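PDB 5HC8: prenyltransference for protein from Lavandula lanata, which makes lavandulyl diphosphate by head-to-middle prenyl transfer, probably joining two dimethylallyl diphosphates, and has the fold of cis-prenyltransferases. Local coordinates for residues His47-Ala52 and Lys132-Ile137. Residues are numbered along the deposited sequence; the frame is centred on the assembly and turned at random.
Sequences HIISRA and KGMHFI. With SO4 (sulfate ion), chain E.
Ile-49 and Ala-52, one turn apart on the helix, meet Met-134 and Phe-136, which point to the same side of the chain entering and forming the strand. All four are buried, and no hydrogen bond crosses the contact. The CB of Ile-49 points toward the strand and splits into two branches. Ile-49 CG2 lies 3.8 Å from Met-134 CE, the terminal methyl. Ile-49 CG1 lies beside the backbone N, chi1 -68°, and passes CD1 and CE1 of Phe-136 at the limit of contact. At the tip, Ile-49 CD1 sits over one face of the Phe-136 ring, 3.4 Å from the centroid and 17° off the normal. This CH-pi contact is displaced a little toward the rim, with Ile-49 CD1 3.3 Å from Phe-136 CE2. Met-134 runs extended to its sulfur and bends only at chi3, 81°. The bend carries Met-134 CE to 3.5 Å from Ile-49 O, while Met-134 SD rests 3.7 Å from Ala-52 CB. On the other side of the strand, His-135 ND1 gives a nearly straight 2.8 Å hydrogen bond to O1 of a sulfate ion, probably picked up during crystallisation. The contact lays helix 34-54 on the central parallel sheet of a cis-prenyltransferase-type fold, at strand 135-140. The Phe-136 side chain is about 12 Å from the bound 2-methylbuta-1,3-diene, so this is core, not pocket lining. Leu-60 and Ile-62 of strand 59-65 and Phe-87 of helix 74-89 extend the apolar layer.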
loop_
_atom_site.group_PDB
_atom_site.type_symbol
_atom_site.label_atom_id
_atom_site.label_comp_id
_atom_site.label_asym_id
_atom_site.label_seq_id
_atom_site.Cartn_x
_atom_site.Cartn_y
_atom_site.Cartn_z
ATOM N N HIS A 47 11.822 -23.393 7.174
ATOM C CA HIS A 47 11.343 -23.484 8.577
ATOM C C HIS A 47 10.191 -22.503 8.791
ATOM O O HIS A 47 9.254 -22.773 9.533
ATOM C CB HIS A 47 12.448 -23.117 9.513
ATOM C CG HIS A 47 13.659 -23.957 9.344
ATOM N ND1 HIS A 47 13.645 -25.316 9.578
ATOM C CD2 HIS A 47 14.907 -23.653 8.909
ATOM C CE1 HIS A 47 14.842 -25.813 9.324
ATOM N NE2 HIS A 47 15.624 -24.824 8.913
ATOM N N ILE A 48 10.238 -21.383 8.066
ATOM C CA ILE A 48 9.133 -20.423 8.133
ATOM C C ILE A 48 7.879 -21.001 7.515
ATOM O O ILE A 48 6.790 -20.822 8.046
ATOM C CB ILE A 48 9.558 -19.112 7.457
ATOM C CG1 ILE A 48 10.606 -18.444 8.349
ATOM C CG2 ILE A 48 8.366 -18.180 7.338
ATOM C CD1 ILE A 48 11.472 -17.480 7.623
ATOM N N ILE A 49 8.014 -21.667 6.361
ATOM C CA ILE A 49 6.851 -22.218 5.680
ATOM C C ILE A 49 6.259 -23.370 6.543
ATOM O O ILE A 49 5.064 -23.464 6.751
ATOM C CB ILE A 49 7.247 -22.749 4.303
ATOM C CG1 ILE A 49 7.632 -21.594 3.386
ATOM C CG2 ILE A 49 6.141 -23.592 3.720
ATOM C CD1 ILE A 49 8.464 -22.040 2.157
ATOM N N SER A 50 7.138 -24.221 7.065
ATOM C CA SER A 50 6.700 -25.272 8.032
ATOM C C SER A 50 5.938 -24.717 9.167
ATOM O O SER A 50 4.886 -25.250 9.501
ATOM C CB SER A 50 7.860 -25.956 8.705
ATOM O OG SER A 50 8.413 -26.827 7.830
ATOM N N ARG A 51 6.497 -23.685 9.796
ATOM C CA ARG A 51 5.864 -23.055 10.942
ATOM C C ARG A 51 4.482 -22.483 10.595
ATOM O O ARG A 51 3.509 -22.716 11.317
ATOM C CB ARG A 51 6.799 -22.045 11.559
ATOM C CG ARG A 51 6.266 -21.306 12.763
ATOM C CD ARG A 51 5.822 -22.187 13.943
ATOM N NE ARG A 51 7.031 -22.666 14.629
ATOM C CZ ARG A 51 7.016 -23.122 15.876
ATOM N NH1 ARG A 51 5.893 -23.156 16.521
ATOM N NH2 ARG A 51 8.119 -23.546 16.429
ATOM N N ALA A 52 4.374 -21.775 9.455
ATOM C CA ALA A 52 3.115 -21.170 9.056
ATOM C C ALA A 52 2.076 -22.281 8.845
ATOM O O ALA A 52 0.913 -22.151 9.259
ATOM C CB ALA A 52 3.293 -20.371 7.770
ATOM N N LYS A 132 -3.426 -30.604 -0.725
ATOM C CA LYS A 132 -4.517 -29.916 -0.054
ATOM C C LYS A 132 -4.060 -29.081 1.146
ATOM O O LYS A 132 -4.896 -28.547 1.850
ATOM C CB LYS A 132 -5.522 -30.982 0.461
ATOM C CG LYS A 132 -6.343 -31.665 -0.625
ATOM C CD LYS A 132 -7.401 -30.745 -1.241
ATOM C CE LYS A 132 -8.090 -31.428 -2.417
ATOM N NZ LYS A 132 -8.842 -30.461 -3.256
ATOM N N GLY A 133 -2.767 -29.031 1.432
ATOM C CA GLY A 133 -2.268 -28.319 2.606
ATOM C C GLY A 133 -2.126 -26.820 2.340
ATOM O O GLY A 133 -2.768 -26.272 1.462
ATOM N N MET A 134 -1.293 -26.161 3.123
ATOM C CA MET A 134 -1.213 -24.719 3.053
ATOM C C MET A 134 -0.666 -24.399 1.693
ATOM O O MET A 134 0.243 -25.055 1.211
ATOM C CB MET A 134 -0.283 -24.173 4.138
ATOM C CG MET A 134 -0.097 -22.652 4.172
ATOM S SD MET A 134 1.154 -22.131 5.329
ATOM C CE MET A 134 2.651 -22.390 4.416
ATOM N N HIS A 135 -1.195 -23.344 1.108
ATOM C CA HIS A 135 -0.638 -22.764 -0.096
ATOM C C HIS A 135 0.623 -21.907 0.277
ATOM O O HIS A 135 0.616 -21.137 1.265
ATOM C CB HIS A 135 -1.752 -21.947 -0.748
ATOM C CG HIS A 135 -1.574 -21.636 -2.197
ATOM N ND1 HIS A 135 -2.538 -20.960 -2.911
ATOM C CD2 HIS A 135 -0.579 -21.901 -3.077
ATOM C CE1 HIS A 135 -2.143 -20.819 -4.158
ATOM N NE2 HIS A 135 -0.950 -21.366 -4.278
ATOM N N PHE A 136 1.685 -22.073 -0.523
ATOM C CA PHE A 136 2.905 -21.290 -0.464
ATOM C C PHE A 136 3.113 -20.629 -1.812
ATOM O O PHE A 136 3.244 -21.313 -2.835
ATOM C CB PHE A 136 4.095 -22.191 -0.174
ATOM C CG PHE A 136 5.430 -21.529 -0.333
ATOM C CD1 PHE A 136 5.639 -20.168 0.003
ATOM C CD2 PHE A 136 6.503 -22.227 -0.898
ATOM C CE1 PHE A 136 6.882 -19.565 -0.174
ATOM C CE2 PHE A 136 7.763 -21.617 -1.064
ATOM C CZ PHE A 136 7.956 -20.292 -0.689
ATOM N N ILE A 137 3.055 -19.290 -1.861
ATOM C CA ILE A 137 3.352 -18.540 -3.095
ATOM C C ILE A 137 4.750 -17.923 -2.985
ATOM O O ILE A 137 5.083 -17.242 -1.986
ATOM C CB ILE A 137 2.333 -17.445 -3.358
ATOM C CG1 ILE A 137 1.005 -18.089 -3.728
ATOM C CG2 ILE A 137 2.762 -16.507 -4.521
ATOM C CD1 ILE A 137 -0.186 -17.141 -3.745
HETATM S S SO4 E . -6.051 -21.049 -1.919
HETATM O O1 SO4 E . -4.867 -20.152 -1.554
HETATM O O2 SO4 E . -7.266 -20.425 -2.582
HETATM O O3 SO4 E . -5.627 -22.150 -2.860
HETATM O O4 SO4 E . -6.453 -21.668 -0.616
#